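Local coordinates for protein Chains: A (Unidentified, PDB 6ZM9) that acts as a phage-encoded S-adenosylmethionine lyase, probably cleaving S-adenosylmethionine to release the S-methyl-5'-thioadenosine found in its pocket, at residues 26-29 with 30-33; 84-87 with 88-92. All coordinates share one frame; numbering follows the deposited sequence.

Interaction 1 of 2, residues 26-29 with 30-33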
ATOM      1  N   THR A  26      -1.286 -19.018 -12.595  1.00 14.82           N
ATOM      2  CA  THR A  26      -0.358 -19.139 -13.715  1.00 14.14           C
ATOM      3  C   THR A  26       0.991 -18.461 -13.491  1.00 15.34           C
ATOM      4  O   THR A  26       2.032 -19.051 -13.798  1.00 19.80           O
ATOM      5  CB  THR A  26      -1.026 -18.604 -14.992  1.00 16.46           C
ATOM      6  OG1 THR A  26      -2.231 -19.340 -15.264  1.00 18.16           O
ATOM      7  CG2 THR A  26      -0.125 -18.725 -16.207  1.00 16.98           C
ATOM      8  N   TYR A  27       0.999 -17.234 -12.978  1.00 13.49           N
ATOM      9  CA  TYR A  27       2.205 -16.426 -12.925  1.00 13.08           C
ATOM     10  C   TYR A  27       2.598 -16.125 -11.490  1.00 13.99           C
ATOM     11  O   TYR A  27       1.863 -16.431 -10.543  1.00 14.49           O
ATOM     12  CB  TYR A  27       1.989 -15.126 -13.693  1.00 13.67           C
ATOM     13  CG  TYR A  27       1.622 -15.337 -15.144  1.00 13.47           C
ATOM     14  CD1 TYR A  27       2.569 -15.770 -16.065  1.00 15.42           C
ATOM     15  CD2 TYR A  27       0.339 -15.079 -15.590  1.00 14.86           C
ATOM     16  CE1 TYR A  27       2.232 -15.940 -17.414  1.00 16.15           C
ATOM     17  CE2 TYR A  27      -0.001 -15.244 -16.912  1.00 17.09           C
ATOM     18  CZ  TYR A  27       0.937 -15.675 -17.826  1.00 17.08           C
ATOM     19  OH  TYR A  27       0.574 -15.830 -19.165  1.00 21.32           O
ATOM     20  N   THR A  28       3.787 -15.526 -11.345  1.00 13.82           N
ATOM     21  CA  THR A  28       4.350 -15.163 -10.059  1.00 13.38           C
ATOM     22  C   THR A  28       4.731 -13.687 -10.024  1.00 11.81           C
ATOM     23  O   THR A  28       4.915 -13.046 -11.058  1.00 12.72           O
ATOM     24  CB  THR A  28       5.653 -15.917  -9.753  1.00 15.90           C
ATOM     25  OG1 THR A  28       6.659 -15.508 -10.695  1.00 18.19           O
ATOM     26  CG2 THR A  28       5.470 -17.407  -9.813  1.00 19.77           C
ATOM     27  N   ILE A  29       4.900 -13.171  -8.804  1.00 12.64           N
ATOM     28  CA  ILE A  29       5.326 -11.785  -8.650  1.00 12.04           C
ATOM     29  C   ILE A  29       6.652 -11.539  -9.357  1.00 12.46           C
ATOM     30  O   ILE A  29       6.845 -10.486  -9.972  1.00 12.16           O
ATOM     31  CB  ILE A  29       5.344 -11.350  -7.168  1.00 12.40           C
ATOM     32  CG1 ILE A  29       5.786  -9.888  -7.058  1.00 13.29           C
ATOM     33  CG2 ILE A  29       6.225 -12.241  -6.289  1.00 14.47           C
ATOM     34  CD1 ILE A  29       5.461  -9.248  -5.711  1.00 15.22           C
ATOM     35  N   GLU A  30       7.593 -12.489  -9.284  1.00 12.57           N
ATOM     36  CA  GLU A  30       8.880 -12.232  -9.932  1.00 13.47           C
ATOM     37  C   GLU A  30       8.738 -12.089 -11.440  1.00 12.44           C
ATOM     38  O   GLU A  30       9.491 -11.328 -12.066  1.00 12.84           O
ATOM     39  CB  GLU A  30       9.927 -13.284  -9.582  1.00 15.94           C
ATOM     40  CG  GLU A  30      11.360 -12.708  -9.698  1.00 18.99           C
ATOM     41  CD  GLU A  30      11.739 -11.640  -8.642  1.00 20.00           C
ATOM     42  OE1 GLU A  30      10.965 -11.371  -7.687  1.00 19.87           O
ATOM     43  OE2 GLU A  30      12.843 -11.060  -8.766  1.00 24.21           O
ATOM     44  N   ASP A  31       7.778 -12.804 -12.044  1.00 12.29           N
ATOM     45  CA  ASP A  31       7.519 -12.617 -13.467  1.00 12.36           C
ATOM     46  C   ASP A  31       7.139 -11.160 -13.751  1.00 11.85           C
ATOM     47  O   ASP A  31       7.592 -10.567 -14.736  1.00 12.19           O
ATOM     48  CB  ASP A  31       6.354 -13.498 -13.948  1.00 12.83           C
ATOM     49  CG  ASP A  31       6.590 -14.989 -13.800  1.00 14.51           C
ATOM     50  OD1 ASP A  31       7.748 -15.453 -13.737  1.00 15.98           O
ATOM     51  OD2 ASP A  31       5.550 -15.705 -13.815  1.00 15.51           O
ATOM     52  N   VAL A  32       6.264 -10.583 -12.912  1.00 11.44           N
ATOM     53  CA  VAL A  32       5.846  -9.198 -13.091  1.00 11.71           C
ATOM     54  C   VAL A  32       7.013  -8.241 -12.877  1.00 10.96           C
ATOM     55  O   VAL A  32       7.157  -7.263 -13.618  1.00 11.41           O
ATOM     56  CB  VAL A  32       4.645  -8.884 -12.178  1.00 11.65           C
ATOM     57  CG1 VAL A  32       4.283  -7.423 -12.253  1.00 12.20           C
ATOM     58  CG2 VAL A  32       3.457  -9.753 -12.562  1.00 12.81           C
ATOM     59  N   VAL A  33       7.857  -8.504 -11.870  1.00 11.37           N
ATOM     60  CA  VAL A  33       9.057  -7.692 -11.640  1.00 11.59           C
ATOM     61  C   VAL A  33       9.913  -7.652 -12.898  1.00 11.05           C
ATOM     62  O   VAL A  33      10.289  -6.585 -13.394  1.00 12.21           O
ATOM     63  CB  VAL A  33       9.857  -8.227 -10.440  1.00 12.23           C
ATOM     64  CG1 VAL A  33      11.181  -7.478 -10.286  1.00 13.63           C
ATOM     65  CG2 VAL A  33       9.050  -8.108  -9.136  1.00 13.64           C
TER
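The ring of Tyr27 has the carboxylate of Asp31 at its edge, with OD2 lying in the ring plane 3.7 Å from CD1, while one ring face has CG2 of Thr26 lying over its centre. Ring and carboxylate stand nearly perpendicular, 83° apart. Phe102 packs edge-to-face with the same tyrosine, joining this loop to the one that follows helix 84-101.

From the ring edge, Asp31 reaches back to the start of the helix. Its OD2 takes the backbone N-H of Thr28 at 3.0 Å (N to OD2), and the donor arrives from above the carboxylate plane, well out of it. Thr28 returns the favour: its OG1 accepts from Asp31 N at 3.2 Å, with an N-H...O angle of 157°. The threonine hydroxyl sits between its own backbone N and carbonyl carbon (chi1 66°), which turns it over the first helical turn. Together the two bonds make a capping box, with Thr28 as N-cap. Thr28 O adds weak bonds to the N-H groups of Asp31 and Val32, and the first well-formed i to i+4 bond follows, Val33 N to Ile29 O at 2.9 Å.

On the inner side, CG1 of Ile29 lies 4.3 Å from CG2 of Val33, and both residues pack on Phe51 of strand 49-59. Glu30 turns to another partner, forming a salt bridge with Arg55 of the second subunit.

Chemically, the box gives the N-H of Asp31 a side-chain acceptor where a preceding helical turn is missing, and sets a negative carboxylate beside the helix N-terminus, where the helix dipole would probably stabilise its charge; the reciprocal bonds probably help define where helix 29-43 begins.

Interaction 2 of 2, residues 84-87 with 88-92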
ATOM      1  N   LYS A  84       3.490  15.744 -16.505  1.00 24.42           N
ATOM      2  CA  LYS A  84       2.241  14.986 -16.265  1.00 25.25           C
ATOM      3  C   LYS A  84       1.942  14.092 -17.474  1.00 24.20           C
ATOM      4  O   LYS A  84       1.653  12.927 -17.272  1.00 23.50           O
ATOM      5  CB  LYS A  84       1.091  15.953 -16.002  1.00 26.47           C
ATOM      6  CG  LYS A  84      -0.241  15.307 -15.685  1.00 30.42           C
ATOM      7  CD  LYS A  84      -1.300  16.315 -15.314  1.00 34.18           C
ATOM      8  CE  LYS A  84      -2.199  15.830 -14.203  1.00 40.95           C
ATOM      9  NZ  LYS A  84      -3.518  16.501 -14.224  1.00 45.57           N
ATOM     10  N   GLU A  85       2.026  14.636 -18.696  1.00 27.32           N
ATOM     11  CA  GLU A  85       1.694  13.874 -19.897  1.00 29.20           C
ATOM     12  C   GLU A  85       2.696  12.753 -20.139  1.00 25.97           C
ATOM     13  O   GLU A  85       2.317  11.639 -20.517  1.00 25.79           O
ATOM     14  CB  GLU A  85       1.633  14.832 -21.095  1.00 38.08           C
ATOM     15  CG  GLU A  85       1.747  14.168 -22.468  1.00 49.43           C
ATOM     16  CD  GLU A  85       1.666  15.161 -23.621  1.00 60.05           C
ATOM     17  OE1 GLU A  85       1.138  16.276 -23.422  1.00 62.60           O
ATOM     18  OE2 GLU A  85       2.136  14.826 -24.731  1.00 62.09           O
ATOM     19  N   ASP A  86       3.980  13.031 -19.923  1.00 25.38           N
ATOM     20  CA  ASP A  86       5.052  12.030 -20.111  1.00 24.05           C
ATOM     21  C   ASP A  86       4.874  10.890 -19.101  1.00 20.36           C
ATOM     22  O   ASP A  86       4.858   9.740 -19.505  1.00 20.12           O
ATOM     23  CB  ASP A  86       6.424  12.672 -19.978  1.00 27.81           C
ATOM     24  CG  ASP A  86       7.535  11.748 -20.412  1.00 34.45           C
ATOM     25  OD1 ASP A  86       7.235  10.744 -21.046  1.00 36.70           O
ATOM     26  OD2 ASP A  86       8.681  12.051 -20.123  1.00 38.66           O
ATOM     27  N   PHE A  87       4.747  11.209 -17.823  1.00 19.76           N
ATOM     28  CA  PHE A  87       4.562  10.171 -16.817  1.00 18.12           C
ATOM     29  C   PHE A  87       3.296   9.373 -17.082  1.00 16.12           C
ATOM     30  O   PHE A  87       3.303   8.132 -17.031  1.00 16.22           O
ATOM     31  CB  PHE A  87       4.507  10.806 -15.431  1.00 18.36           C
ATOM     32  CG  PHE A  87       4.348   9.811 -14.313  1.00 16.07           C
ATOM     33  CD1 PHE A  87       5.436   9.108 -13.851  1.00 17.28           C
ATOM     34  CD2 PHE A  87       3.118   9.564 -13.754  1.00 16.63           C
ATOM     35  CE1 PHE A  87       5.303   8.175 -12.845  1.00 16.38           C
ATOM     36  CE2 PHE A  87       2.984   8.646 -12.721  1.00 16.14           C
ATOM     37  CZ  PHE A  87       4.083   7.945 -12.276  1.00 16.06           C
ATOM     38  N   THR A  88       2.183  10.064 -17.309  1.00 18.01           N
ATOM     39  CA  THR A  88       0.910   9.379 -17.510  1.00 19.26           C
ATOM     40  C   THR A  88       0.985   8.449 -18.710  1.00 17.76           C
ATOM     41  O   THR A  88       0.520   7.305 -18.655  1.00 16.90           O
ATOM     42  CB  THR A  88      -0.205  10.413 -17.682  1.00 21.54           C
ATOM     43  OG1 THR A  88      -0.349  11.173 -16.472  1.00 22.67           O
ATOM     44  CG2 THR A  88      -1.522   9.732 -18.007  1.00 24.78           C
ATOM     45  N   GLY A  89       1.562   8.924 -19.811  1.00 17.29           N
ATOM     46  CA  GLY A  89       1.636   8.092 -20.995  1.00 17.33           C
ATOM     47  C   GLY A  89       2.493   6.856 -20.792  1.00 16.77           C
ATOM     48  O   GLY A  89       2.151   5.772 -21.272  1.00 16.96           O
ATOM     49  N   LYS A  90       3.621   7.003 -20.098  1.00 16.76           N
ATOM     50  CA  LYS A  90       4.493   5.857 -19.873  1.00 14.75           C
ATOM     51  C   LYS A  90       3.847   4.848 -18.930  1.00 14.09           C
ATOM     52  O   LYS A  90       3.984   3.638 -19.128  1.00 14.79           O
ATOM     53  CB  LYS A  90       5.856   6.321 -19.365  1.00 18.49           C
ATOM     54  CG  LYS A  90       6.711   6.959 -20.483  1.00 25.49           C
ATOM     55  CD  LYS A  90       8.038   7.424 -19.955  1.00 32.92           C
ATOM     56  CE  LYS A  90       9.031   7.711 -21.076  1.00 38.04           C
ATOM     57  NZ  LYS A  90       8.395   8.454 -22.195  1.00 38.32           N
ATOM     58  N   VAL A  91       3.120   5.318 -17.916  1.00 13.63           N
ATOM     59  CA  VAL A  91       2.445   4.384 -17.022  1.00 14.11           C
ATOM     60  C   VAL A  91       1.300   3.676 -17.739  1.00 14.40           C
ATOM     61  O   VAL A  91       1.084   2.472 -17.556  1.00 13.88           O
ATOM     62  CB  VAL A  91       1.989   5.090 -15.732  1.00 15.73           C
ATOM     63  CG1 VAL A  91       1.068   4.171 -14.949  1.00 18.70           C
ATOM     64  CG2 VAL A  91       3.209   5.490 -14.924  1.00 18.93           C
ATOM     65  N   GLN A  92       0.548   4.411 -18.559  1.00 14.28           N
ATOM     66  CA  GLN A  92      -0.530   3.795 -19.334  1.00 15.74           C
ATOM     67  C   GLN A  92       0.014   2.723 -20.257  1.00 14.26           C
ATOM     68  O   GLN A  92      -0.545   1.625 -20.371  1.00 14.65           O
ATOM     69  CB  GLN A  92      -1.224   4.881 -20.158  1.00 17.44           C
ATOM     70  CG  GLN A  92      -2.170   5.762 -19.367  1.00 23.70           C
ATOM     71  CD  GLN A  92      -2.699   6.902 -20.218  1.00 32.13           C
ATOM     72  OE1 GLN A  92      -2.026   7.376 -21.127  1.00 36.38           O
ATOM     73  NE2 GLN A  92      -3.908   7.346 -19.918  1.00 37.93           N
TER
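Phe87 and Val91, one helical turn apart, meet through CG2 of the valine, which sits over one ring face, offset toward the rim, 3.7 Å from CZ. It is a CH-pi contact, the methyl lying 3.9 Å from the ring centroid and 18° off the normal. On the polar side of the helix, Asp86 OD1 accepts Lys90 NZ on its syn lone pair, a salt bridge of 2.8 Å. The lysine is extended until its last torsion (chi4 43°), where a bend carries NZ onto the carboxylate.

A third grip is on Lys84 O, which accepts both Thr88 N at 2.9 Å and Thr88 OG1 at 2.8 Å, the two donors coming from opposite faces of the carbonyl plane. Backbone bonds of the same i to i+4 spacing, such as Val91 N to Phe87 O, hold these side chains in step.

Further out, Phe87 and Val91 rest on Ala13 of strand 11-21, and Lys84 NZ is hydrogen-bonded to Gln118. This part of the helix is amphipathic: Phe87 and Val91 pack against the sheet, the threonine hydroxyl is satisfied by its own helix, and the ion pair probably steadies the first turns.

In the fold
Interaction 1 comes first along the chain, at the start of helix 29-43; interaction 2 follows in the opening turns of helix 84-101. Their centres are 23 Å apart, on opposite sides of the chain's centre, and their nearest atoms stay about 12 Å from each other. What they share is the antiparallel sheet: both pack on strand 11-21, with residues 26-33 also reaching strands 49-59 and 66-77, and residues 84-92 reaching strand 106-113. The two contacts thus lie where the chain's two helices pack on one sheet. Each also looks toward a different neighbour, Glu30 and Val33 toward the second subunit and Gln92 toward the third, within the three-chain assembly.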